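Cytochrome cL (Hyphomicrobium denitrificans, PDB 2D0W) carries electrons through its covalently held haem in the periplasm, probably as the electron acceptor of methanol dehydrogenase during methanol oxidation. Local coordinates at residues E3-T8 with L14-Q19; T27-Q32 with D39-V44; S60-H65 with G69-G74; I122-K127 with K150-T155. All blocks are in the same frame, centred on the assembly; numbering follows the deposited sequence.

Contact 1: E3-T8 with L14-Q19; sequences EVFRNT and LDVEGQ
With CG of Phe5 set trans to its own carbonyl carbon (chi1 -58°) and CG2 of Val16 likewise trans to its carbonyl carbon, the benzyl ring and one methyl branch are brought together. Val16 CG2 lies 3.5 Å from Phe5 CD2 and reaches back toward Phe5 CB, so this single branch of the beta-branched valine serves both the ring and the root of the aromatic side chain. The two side chains meet at a slant.

Leu14 fills the next place along. Its CB stands 4.0 Å from Phe5 CB, while the forked end spans the backbone beyond: CD1 is 3.6 Å from Asn7 N, and CD2 is 3.8 Å from Arg6 O. Both methyls thus lie against the one Arg6-Asn7 peptide, CD2 near its carbonyl oxygen and CD1 near its nitrogen, a span that suits the fork of a leucine.

One hydrogen bond ties the backbones, from Leu14 N to Phe5 O (2.8 Å). Beyond the contact, Phe5 also meets the ring of Phe92, and Val16 touches Phe96, both on helix 88-97; the guanidinium of Arg6 is held by Gly11 O.

Asp15, the N-cap of helix 16-19, receives a weak capping bond from Gly18 N at OD2. The whole is an N-terminal extension folded back on a short capped helix and packed against helix 88-97 of the cytochrome.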
# COMPACT_ATOMS: atom_id res chain seq x y z
N GLU A 3 -10.92 -4.28 12.91
CA GLU A 3 -10.16 -5.40 12.38
C GLU A 3 -9.25 -5.98 13.45
O GLU A 3 -8.79 -5.30 14.35
CB GLU A 3 -9.29 -4.93 11.21
CG GLU A 3 -10.05 -4.34 10.03
CD GLU A 3 -10.89 -5.36 9.29
OE1 GLU A 3 -11.94 -4.97 8.79
OE2 GLU A 3 -10.52 -6.55 9.18
N VAL A 4 -8.99 -7.27 13.31
CA VAL A 4 -7.93 -7.92 14.05
C VAL A 4 -6.81 -8.23 13.04
O VAL A 4 -7.06 -8.86 12.03
CB VAL A 4 -8.44 -9.21 14.72
CG1 VAL A 4 -7.28 -9.95 15.37
CG2 VAL A 4 -9.58 -8.88 15.74
N PHE A 5 -5.61 -7.75 13.31
CA PHE A 5 -4.51 -7.95 12.34
C PHE A 5 -3.61 -9.09 12.76
O PHE A 5 -3.30 -9.22 13.94
CB PHE A 5 -3.71 -6.67 12.15
CG PHE A 5 -4.55 -5.52 11.67
CD1 PHE A 5 -4.93 -5.45 10.36
CD2 PHE A 5 -5.00 -4.53 12.57
CE1 PHE A 5 -5.73 -4.38 9.89
CE2 PHE A 5 -5.77 -3.47 12.14
CZ PHE A 5 -6.16 -3.39 10.80
N ARG A 6 -3.23 -9.93 11.79
CA ARG A 6 -2.43 -11.14 12.03
C ARG A 6 -1.25 -11.24 11.09
O ARG A 6 -1.31 -10.86 9.91
CB ARG A 6 -3.30 -12.42 11.95
CG ARG A 6 -4.43 -12.50 12.99
CD ARG A 6 -4.82 -13.93 13.36
NE ARG A 6 -5.57 -13.98 14.63
CZ ARG A 6 -5.03 -14.12 15.83
NH1 ARG A 6 -3.71 -14.24 15.98
NH2 ARG A 6 -5.80 -14.15 16.92
N ASN A 7 -0.19 -11.83 11.59
CA ASN A 7 0.96 -12.10 10.76
C ASN A 7 0.61 -12.97 9.52
O ASN A 7 0.07 -14.07 9.65
CB ASN A 7 2.06 -12.72 11.62
CG ASN A 7 3.38 -12.83 10.88
OD1 ASN A 7 4.29 -12.08 11.17
ND2 ASN A 7 3.48 -13.74 9.93
N THR A 8 0.93 -12.44 8.34
CA THR A 8 0.76 -13.13 7.04
C THR A 8 1.21 -14.60 7.03
O THR A 8 0.46 -15.50 6.56
CB THR A 8 1.43 -12.30 5.93
OG1 THR A 8 0.66 -11.12 5.76
CG2 THR A 8 1.40 -12.99 4.61
N LEU A 14 -0.89 -9.38 15.38
CA LEU A 14 -0.05 -8.22 15.27
C LEU A 14 -0.43 -7.22 16.36
O LEU A 14 -1.59 -6.89 16.48
CB LEU A 14 -0.24 -7.61 13.89
CG LEU A 14 0.85 -7.86 12.84
CD1 LEU A 14 1.66 -9.13 13.06
CD2 LEU A 14 0.30 -7.72 11.41
N ASP A 15 0.53 -6.70 17.13
CA ASP A 15 0.15 -5.68 18.13
C ASP A 15 0.27 -4.28 17.55
O ASP A 15 1.22 -3.56 17.83
CB ASP A 15 0.89 -5.86 19.47
CG ASP A 15 0.55 -4.78 20.50
OD1 ASP A 15 1.35 -4.64 21.42
OD2 ASP A 15 -0.49 -4.09 20.42
N VAL A 16 -0.71 -3.93 16.73
CA VAL A 16 -0.73 -2.66 16.01
C VAL A 16 -0.57 -1.44 16.94
O VAL A 16 0.34 -0.66 16.77
CB VAL A 16 -1.97 -2.55 15.07
CG1 VAL A 16 -2.02 -1.19 14.40
CG2 VAL A 16 -1.96 -3.67 14.04
N GLU A 17 -1.42 -1.32 17.95
CA GLU A 17 -1.34 -0.15 18.86
C GLU A 17 -0.04 -0.09 19.66
O GLU A 17 0.45 0.98 20.02
CB GLU A 17 -2.52 -0.15 19.80
CG GLU A 17 -3.77 -0.78 19.22
CD GLU A 17 -4.76 0.23 18.70
OE1 GLU A 17 -5.43 -0.07 17.68
OE2 GLU A 17 -4.87 1.32 19.33
N GLY A 18 0.51 -1.26 19.94
CA GLY A 18 1.73 -1.32 20.72
C GLY A 18 2.95 -0.97 19.91
O GLY A 18 3.90 -0.38 20.44
N GLN A 19 2.91 -1.30 18.61
CA GLN A 19 4.10 -1.26 17.76
C GLN A 19 4.16 -0.09 16.81
O GLN A 19 5.23 0.42 16.55
CB GLN A 19 4.29 -2.61 17.03
CG GLN A 19 4.85 -3.76 17.91
CD GLN A 19 6.36 -3.64 18.18
OE1 GLN A 19 7.17 -3.72 17.26
NE2 GLN A 19 6.72 -3.48 19.46

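Contact 2: T27-Q32 with D39-V44; sequences TPAVKQ and DPYVEV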
# COMPACT_ATOMS: atom_id res chain seq x y z
N THR A 27 -6.15 10.21 11.93
CA THR A 27 -6.62 10.80 10.64
C THR A 27 -7.89 10.08 10.21
O THR A 27 -8.12 8.92 10.61
CB THR A 27 -5.56 10.74 9.49
OG1 THR A 27 -5.49 9.40 8.98
CG2 THR A 27 -4.16 11.21 9.95
N PRO A 28 -8.76 10.77 9.44
CA PRO A 28 -9.94 10.04 9.05
C PRO A 28 -9.63 8.76 8.30
O PRO A 28 -10.36 7.77 8.44
CB PRO A 28 -10.67 11.05 8.14
CG PRO A 28 -10.28 12.37 8.71
CD PRO A 28 -8.81 12.18 8.96
N ALA A 29 -8.56 8.76 7.52
CA ALA A 29 -8.26 7.59 6.72
C ALA A 29 -7.86 6.38 7.60
O ALA A 29 -8.23 5.25 7.34
CB ALA A 29 -7.20 7.90 5.70
N VAL A 30 -7.11 6.64 8.64
CA VAL A 30 -6.65 5.58 9.51
C VAL A 30 -7.86 5.03 10.30
O VAL A 30 -7.98 3.81 10.51
CB VAL A 30 -5.57 6.09 10.44
CG1 VAL A 30 -5.26 5.03 11.55
CG2 VAL A 30 -4.32 6.39 9.62
N LYS A 31 -8.74 5.93 10.74
CA LYS A 31 -9.87 5.51 11.55
C LYS A 31 -10.76 4.61 10.74
O LYS A 31 -11.19 3.58 11.23
CB LYS A 31 -10.60 6.70 12.18
CG LYS A 31 -9.77 7.28 13.33
CD LYS A 31 -10.30 8.60 13.88
CE LYS A 31 -11.13 8.35 15.13
NZ LYS A 31 -11.45 9.62 15.88
N GLN A 32 -10.98 4.94 9.46
CA GLN A 32 -11.78 4.03 8.62
C GLN A 32 -11.07 2.70 8.37
O GLN A 32 -11.71 1.61 8.43
CB GLN A 32 -12.18 4.65 7.28
CG GLN A 32 -12.92 3.65 6.40
CD GLN A 32 -12.76 3.91 4.91
OE1 GLN A 32 -12.99 5.02 4.44
NE2 GLN A 32 -12.38 2.87 4.14
N ASP A 39 -8.48 0.77 2.55
CA ASP A 39 -7.56 1.93 2.59
C ASP A 39 -8.15 2.97 1.68
O ASP A 39 -8.11 2.78 0.45
CB ASP A 39 -6.20 1.51 2.04
CG ASP A 39 -5.20 2.66 1.96
OD1 ASP A 39 -4.00 2.38 1.64
OD2 ASP A 39 -5.55 3.84 2.22
N PRO A 40 -8.69 4.07 2.25
CA PRO A 40 -9.38 5.11 1.44
C PRO A 40 -8.48 6.04 0.64
O PRO A 40 -8.99 6.89 -0.14
CB PRO A 40 -10.15 5.90 2.48
CG PRO A 40 -9.39 5.67 3.76
CD PRO A 40 -8.71 4.37 3.69
N TYR A 41 -7.17 5.87 0.77
CA TYR A 41 -6.26 6.62 -0.10
C TYR A 41 -6.01 5.97 -1.45
O TYR A 41 -5.33 6.55 -2.31
CB TYR A 41 -4.91 6.83 0.59
CG TYR A 41 -4.90 7.76 1.78
CD1 TYR A 41 -5.82 8.82 1.90
CD2 TYR A 41 -3.97 7.59 2.77
CE1 TYR A 41 -5.78 9.69 2.99
CE2 TYR A 41 -3.92 8.46 3.88
CZ TYR A 41 -4.83 9.52 3.97
OH TYR A 41 -4.78 10.37 5.07
N VAL A 42 -6.49 4.76 -1.62
CA VAL A 42 -6.24 4.01 -2.87
C VAL A 42 -6.80 4.81 -4.05
O VAL A 42 -7.95 5.28 -4.01
CB VAL A 42 -6.76 2.54 -2.76
CG1 VAL A 42 -6.86 1.81 -4.10
CG2 VAL A 42 -5.83 1.70 -1.85
N GLU A 43 -5.95 5.00 -5.05
CA GLU A 43 -6.31 5.74 -6.26
C GLU A 43 -6.71 7.22 -6.04
O GLU A 43 -7.37 7.83 -6.91
CB GLU A 43 -7.32 4.95 -7.13
CG GLU A 43 -6.72 3.80 -7.94
CD GLU A 43 -5.47 4.21 -8.72
OE1 GLU A 43 -5.59 4.87 -9.78
OE2 GLU A 43 -4.34 3.88 -8.28
N VAL A 44 -6.35 7.78 -4.89
CA VAL A 44 -6.45 9.24 -4.68
C VAL A 44 -5.11 9.80 -5.16
O VAL A 44 -4.08 9.64 -4.47
CB VAL A 44 -6.70 9.64 -3.19
CG1 VAL A 44 -6.80 11.16 -3.03
CG2 VAL A 44 -7.92 8.95 -2.60
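Ala29 lays its CB over one face of the Tyr41 ring, 3.7 Å from the ring centroid and displaced toward the hydroxyl-bearing rim, where CZ is 3.4 Å away. This is a CH-pi contact, and the small methyl of alanine suits it because helix and ring come so close. The same CB also meets Pro40 CG at 3.7 Å, so one methyl sits against both a proline and a tyrosine.

One helical turn on, the side chains of Gln32 and Pro40 point at each other from opposite directions. Gln32 CG is trans to the backbone N (chi1 176°) and the chain runs out extended, which brings OE1 to 3.6 Å from Pro40 CB. Cut back to an alanine, this position is likely to leave Pro40 CB and CG without the amide packed on them.

Helix 28-36 is thus packed against the turns that follow it. Thr27 is its N-cap, OG1 accepting from Val30 N at 3.2 Å. On the other segment Asp39 forms an Asx turn, its OD2 taking Tyr41 N from above the carboxylate plane, within a type I turn whose second position is Pro40, a residue whose ring fixes the phi required there. Tyr41 OH and Thr27 OG1 both hydrogen-bond to Asp113 OD1, joining the two segments through helix 112-124.

Contact 3: S60-H65 with G69-G74; sequences SGCHGH and GKVGPG. With ZN (zinc ion), chain C; ZN (zinc ion), chain E; HEM (protoporphyrin IX containing Fe), chain H.
In the haem-attachment site of this c-type cytochrome, segment 60-65 carries the end of the CxxCH motif, Cys62 and His63, with Cys59, the other covalent cysteine, just before it; the loop 69-74 wraps round to hold the proximal histidine. Cys62 SG is bonded covalently to haem CAC (2.2 Å), and His63 NE2 binds the iron at 1.9 Å, with Met103 SD as the other axial ligand.

The opposite nitrogen of the imidazole is fixed by the loop. His63 ND1 donates to Pro73 O at 2.9 Å with an almost linear bond (178°), directed at a carbonyl lone pair and lying in the ring plane. Two backbone bonds close the loop on the short helix: Gly72 N to Cys62 O and Gly69 N to His63 O, both 2.8 Å.

Pro73 works with its ring as well as its carbonyl. Its CD packs 3.6 Å from haem C3D and 3.7 Å from His63 CE1, filling the angle between imidazole and porphyrin. Replacing the proline by a glycine removes that ring, which would probably open a gap beside both and loosen the loop that presents the carbonyl. Val71 CG2 packs on Cys62 SG at 3.6 Å. Gly64 and Gly69 have backbone shapes that would press a side chain against the preceding carbonyl; glycine suits both places.

Two zinc ions flank the site, one bound by His65 ND1 with Glu68, the other by Gly74 O with Asp77, Tyr79 and waters. The bond to Pro73 O fixes the rotation of the imidazole and is likely to raise its electron-donating character toward the iron.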
# COMPACT_ATOMS: atom_id res chain seq x y z
N SER A 60 12.34 -0.04 -2.27
CA SER A 60 12.65 -0.25 -3.67
C SER A 60 14.03 -0.90 -3.86
O SER A 60 14.28 -1.48 -4.91
CB SER A 60 12.57 1.04 -4.48
OG SER A 60 13.65 1.90 -4.18
N GLY A 61 14.89 -0.82 -2.85
CA GLY A 61 16.18 -1.52 -2.91
C GLY A 61 15.97 -3.01 -3.09
O GLY A 61 16.74 -3.69 -3.75
N CYS A 62 14.89 -3.53 -2.52
CA CYS A 62 14.58 -4.94 -2.71
C CYS A 62 13.49 -5.24 -3.76
O CYS A 62 13.53 -6.28 -4.41
CB CYS A 62 14.16 -5.51 -1.37
SG CYS A 62 15.54 -5.50 -0.17
N HIS A 63 12.48 -4.37 -3.85
CA HIS A 63 11.28 -4.69 -4.66
C HIS A 63 11.31 -3.93 -6.01
O HIS A 63 10.50 -4.20 -6.92
CB HIS A 63 10.01 -4.41 -3.83
CG HIS A 63 9.75 -5.41 -2.72
ND1 HIS A 63 9.33 -6.70 -2.96
CD2 HIS A 63 9.80 -5.29 -1.37
CE1 HIS A 63 9.15 -7.34 -1.83
NE2 HIS A 63 9.43 -6.50 -0.83
N GLY A 64 12.25 -2.99 -6.14
CA GLY A 64 12.44 -2.27 -7.40
C GLY A 64 11.73 -0.93 -7.37
O GLY A 64 10.76 -0.75 -6.60
N HIS A 65 12.22 0.02 -8.18
CA HIS A 65 11.79 1.40 -8.08
C HIS A 65 10.37 1.52 -8.58
O HIS A 65 9.66 2.42 -8.13
CB HIS A 65 12.73 2.39 -8.84
CG HIS A 65 12.68 2.26 -10.34
ND1 HIS A 65 12.92 1.07 -10.97
CD2 HIS A 65 12.39 3.16 -11.31
CE1 HIS A 65 12.80 1.24 -12.28
NE2 HIS A 65 12.47 2.50 -12.51
N GLY A 69 10.56 -5.92 -9.08
CA GLY A 69 11.18 -7.05 -8.38
C GLY A 69 12.67 -6.81 -8.50
O GLY A 69 13.09 -6.21 -9.48
N LYS A 70 13.42 -7.18 -7.45
CA LYS A 70 14.89 -7.21 -7.42
C LYS A 70 15.28 -8.37 -6.53
O LYS A 70 15.00 -9.51 -6.88
CB LYS A 70 15.50 -5.96 -6.82
CG LYS A 70 15.53 -4.78 -7.71
CD LYS A 70 16.59 -3.86 -7.17
CE LYS A 70 17.00 -2.91 -8.22
NZ LYS A 70 18.43 -2.55 -7.99
N VAL A 71 15.92 -8.12 -5.39
CA VAL A 71 16.16 -9.23 -4.45
C VAL A 71 14.82 -9.88 -4.06
O VAL A 71 14.70 -11.11 -3.95
CB VAL A 71 16.99 -8.83 -3.18
CG1 VAL A 71 17.83 -7.62 -3.47
CG2 VAL A 71 16.08 -8.51 -2.02
N GLY A 72 13.81 -9.03 -3.89
CA GLY A 72 12.47 -9.44 -3.47
C GLY A 72 11.54 -9.41 -4.66
O GLY A 72 11.86 -8.77 -5.68
N PRO A 73 10.38 -10.06 -4.54
CA PRO A 73 9.44 -10.20 -5.63
C PRO A 73 8.90 -8.89 -6.24
O PRO A 73 8.99 -7.81 -5.61
CB PRO A 73 8.31 -11.05 -5.00
CG PRO A 73 8.40 -10.77 -3.53
CD PRO A 73 9.89 -10.70 -3.30
N GLY A 74 8.38 -9.00 -7.46
CA GLY A 74 7.61 -7.92 -8.11
C GLY A 74 6.30 -7.66 -7.34
O GLY A 74 5.65 -8.60 -6.87
ZN ZN C . 13.42 -0.50 -9.97
ZN ZN E . 3.80 -10.23 -7.48
CHA HEM H . 7.78 -10.02 0.32
CHB HEM H . 6.33 -5.37 0.54
CHC HEM H . 10.71 -3.89 2.09
CHD HEM H . 12.35 -8.24 0.69
C1A HEM H . 6.93 -8.91 0.31
C2A HEM H . 5.49 -8.86 0.12
C3A HEM H . 5.12 -7.59 0.15
C4A HEM H . 6.28 -6.75 0.40
CMA HEM H . 3.68 -7.01 -0.03
CAA HEM H . 4.58 -10.08 -0.16
CBA HEM H . 4.61 -10.30 -1.68
CGA HEM H . 3.62 -11.37 -2.14
O1A HEM H . 2.71 -11.74 -1.36
O2A HEM H . 3.77 -11.85 -3.28
C1B HEM H . 7.37 -4.57 1.03
C2B HEM H . 7.39 -3.13 1.32
C3B HEM H . 8.49 -2.79 1.79
C4B HEM H . 9.38 -3.90 1.79
CMB HEM H . 6.18 -2.25 1.00
CAB HEM H . 8.78 -1.47 2.54
CBB HEM H . 8.03 -1.08 3.52
C1C HEM H . 11.56 -4.94 1.83
C2C HEM H . 12.99 -5.04 2.19
C3C HEM H . 13.43 -6.20 1.75
C4C HEM H . 12.30 -6.96 1.21
CMC HEM H . 13.80 -3.78 2.45
CAC HEM H . 14.90 -6.71 1.54
CBC HEM H . 15.73 -6.50 2.52
C1D HEM H . 11.33 -9.16 0.55
C2D HEM H . 11.48 -10.59 0.37
C3D HEM H . 10.06 -11.15 0.27
C4D HEM H . 9.18 -10.01 0.37
CMD HEM H . 12.82 -11.38 0.31
CAD HEM H . 9.60 -12.64 0.09
CBD HEM H . 9.15 -13.01 1.51
CGD HEM H . 8.29 -14.25 1.56
O1D HEM H . 7.80 -14.61 2.65
O2D HEM H . 8.09 -14.87 0.51
NA HEM H . 7.36 -7.60 0.45
NB HEM H . 8.67 -4.94 1.28
NC HEM H . 11.16 -6.15 1.28
ND HEM H . 9.97 -8.87 0.52
FE HEM H . 9.26 -6.89 0.98
O HOH W 1 2.24 -8.37 -7.19
O HOH W 2 4.90 -11.78 -5.77

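Contact 4: I122-K127 with K150-T155; sequences IRHIQK and KAWEAT. With ZN (zinc ion), chain F.
Aromatic packing joins His124 on helix 112-124 and Trp152 on helix 149-161, in the buried junction between the C-terminal helix of the cytochrome fold's haem domain and the chain's last helix. Both side chains have CG trans to the backbone N (Trp152 chi1 179°), which throws each ring outward to meet the other. His124 NE2 comes within 4.2 Å of Trp152 CZ3; the ring centroids are 5.7 Å apart with the planes inclined at 56°. This is a light, oblique touch; Phe147 meets both rings and Trp121 that of Trp152. Broad flat groups suit such a place, bridging backbones too far apart for small side chains.

Among the hydrogen bonds, His124 ND1 pairs with Glu43 OE2 and Trp152 NE1 with Glu52 OE2, which meets the needs of those two buried nitrogens. Within helix 149-161, Ala151 O accepts from both Thr155 N (2.8 Å) and Thr155 OG1, the two donors coming from opposite faces of the carbonyl plane.

Metal coordination belongs to the outer side of the same helix. Glu153, bent at its second torsion, binds a zinc ion through OE1 at 2.2 Å, and a water lies 2.5 Å from the same zinc.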
# COMPACT_ATOMS: atom_id res chain seq x y z
N ILE A 122 1.65 1.30 -3.87
CA ILE A 122 1.77 -0.08 -4.33
C ILE A 122 0.62 -0.49 -5.27
O ILE A 122 0.86 -1.13 -6.29
CB ILE A 122 1.92 -1.10 -3.13
CG1 ILE A 122 3.23 -0.82 -2.37
CG2 ILE A 122 1.79 -2.56 -3.64
CD1 ILE A 122 3.27 -1.53 -0.98
N ARG A 123 -0.61 -0.11 -4.94
CA ARG A 123 -1.74 -0.38 -5.86
C ARG A 123 -1.56 0.36 -7.18
O ARG A 123 -1.89 -0.19 -8.26
CB ARG A 123 -3.09 -0.02 -5.23
CG ARG A 123 -3.39 -0.76 -3.87
CD ARG A 123 -3.15 -2.24 -4.06
NE ARG A 123 -3.69 -2.95 -2.91
CZ ARG A 123 -3.48 -4.22 -2.62
NH1 ARG A 123 -2.70 -4.96 -3.37
NH2 ARG A 123 -4.05 -4.73 -1.54
N HIS A 124 -1.08 1.60 -7.09
CA HIS A 124 -0.97 2.46 -8.32
C HIS A 124 0.02 1.97 -9.41
O HIS A 124 -0.18 2.26 -10.61
CB HIS A 124 -0.61 3.91 -7.94
CG HIS A 124 -0.76 4.88 -9.09
ND1 HIS A 124 -1.99 5.29 -9.56
CD2 HIS A 124 0.16 5.52 -9.83
CE1 HIS A 124 -1.81 6.13 -10.57
NE2 HIS A 124 -0.51 6.28 -10.76
N ILE A 125 1.09 1.31 -8.97
CA ILE A 125 2.15 0.78 -9.84
C ILE A 125 1.86 -0.55 -10.54
O ILE A 125 2.67 -1.00 -11.38
CB ILE A 125 3.56 0.71 -9.08
CG1 ILE A 125 3.55 -0.19 -7.83
CG2 ILE A 125 4.10 2.13 -8.74
CD1 ILE A 125 4.87 -0.12 -7.01
N GLN A 126 0.70 -1.15 -10.21
CA GLN A 126 0.13 -2.30 -10.91
C GLN A 126 0.08 -2.07 -12.41
O GLN A 126 -0.30 -1.02 -12.88
CB GLN A 126 -1.30 -2.57 -10.41
CG GLN A 126 -1.95 -3.83 -10.97
CD GLN A 126 -1.16 -5.11 -10.67
OE1 GLN A 126 -1.16 -6.05 -11.48
NE2 GLN A 126 -0.50 -5.16 -9.52
N LYS A 127 0.52 -3.07 -13.17
CA LYS A 127 0.62 -2.95 -14.61
C LYS A 127 -0.02 -4.15 -15.34
O LYS A 127 -0.01 -4.19 -16.56
CB LYS A 127 2.09 -2.72 -15.03
CG LYS A 127 3.12 -3.75 -14.53
CD LYS A 127 3.12 -5.05 -15.37
CE LYS A 127 3.83 -6.20 -14.64
NZ LYS A 127 3.62 -7.59 -15.19
N LYS A 150 7.12 6.41 -17.38
CA LYS A 150 7.43 7.51 -18.31
C LYS A 150 6.45 8.66 -18.18
O LYS A 150 6.89 9.81 -17.97
CB LYS A 150 7.46 7.01 -19.74
CG LYS A 150 8.59 6.02 -20.02
CD LYS A 150 8.50 5.51 -21.50
CE LYS A 150 7.17 4.76 -21.76
NZ LYS A 150 7.22 3.96 -23.03
N ALA A 151 5.16 8.35 -18.24
CA ALA A 151 4.09 9.32 -18.00
C ALA A 151 4.12 9.91 -16.60
O ALA A 151 3.87 11.09 -16.44
CB ALA A 151 2.71 8.69 -18.24
N TRP A 152 4.41 9.06 -15.60
CA TRP A 152 4.54 9.47 -14.22
C TRP A 152 5.65 10.50 -14.03
O TRP A 152 5.47 11.49 -13.30
CB TRP A 152 4.85 8.25 -13.33
CG TRP A 152 5.03 8.64 -11.81
CD1 TRP A 152 6.22 8.71 -11.10
CD2 TRP A 152 4.00 9.03 -10.88
NE1 TRP A 152 5.97 9.11 -9.80
CE2 TRP A 152 4.62 9.31 -9.64
CE3 TRP A 152 2.61 9.16 -10.98
CZ2 TRP A 152 3.90 9.71 -8.51
CZ3 TRP A 152 1.88 9.56 -9.85
CH2 TRP A 152 2.53 9.83 -8.62
N GLU A 153 6.81 10.22 -14.62
CA GLU A 153 7.96 11.12 -14.55
C GLU A 153 7.76 12.42 -15.35
O GLU A 153 8.33 13.44 -15.00
CB GLU A 153 9.24 10.45 -15.05
CG GLU A 153 9.70 9.12 -14.35
CD GLU A 153 10.19 9.29 -12.90
OE1 GLU A 153 10.90 8.37 -12.40
OE2 GLU A 153 9.85 10.29 -12.24
N ALA A 154 6.99 12.35 -16.43
CA ALA A 154 6.74 13.51 -17.30
C ALA A 154 5.62 14.43 -16.81
O ALA A 154 5.74 15.66 -16.90
CB ALA A 154 6.45 13.04 -18.72
N THR A 155 4.52 13.86 -16.34
CA THR A 155 3.30 14.66 -16.10
C THR A 155 2.52 14.17 -14.89
O THR A 155 1.84 14.94 -14.22
CB THR A 155 2.35 14.66 -17.34
OG1 THR A 155 2.05 13.31 -17.73
CG2 THR A 155 3.00 15.37 -18.51
ZN ZN F . 11.16 8.53 -10.18
O HOH W 3 11.71 6.22 -9.31

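How the contacts relate
Contact 4 is buried but slight, two rings bridging distant parts of the chain; contacts 1, 2 and 3 are partly buried and join segments close in sequence. Contacts 1 and 2 follow each other along the chain, each setting a capped helix against a loop through apolar packing, though only contact 1 adds a backbone bond between its segments. Contact 3 differs in chemistry, with a thioether, iron ligation and three hydrogen bonds, as befits the haem site; it lies across the chain's centre from contact 2. Contact 2 packs against helix 112-124, which carries His124 of contact 4, and contact 1 on helix 88-97, which Ile122 and Arg123 of contact 4 also touch. Zinc ions are bound in contacts 3 and 4.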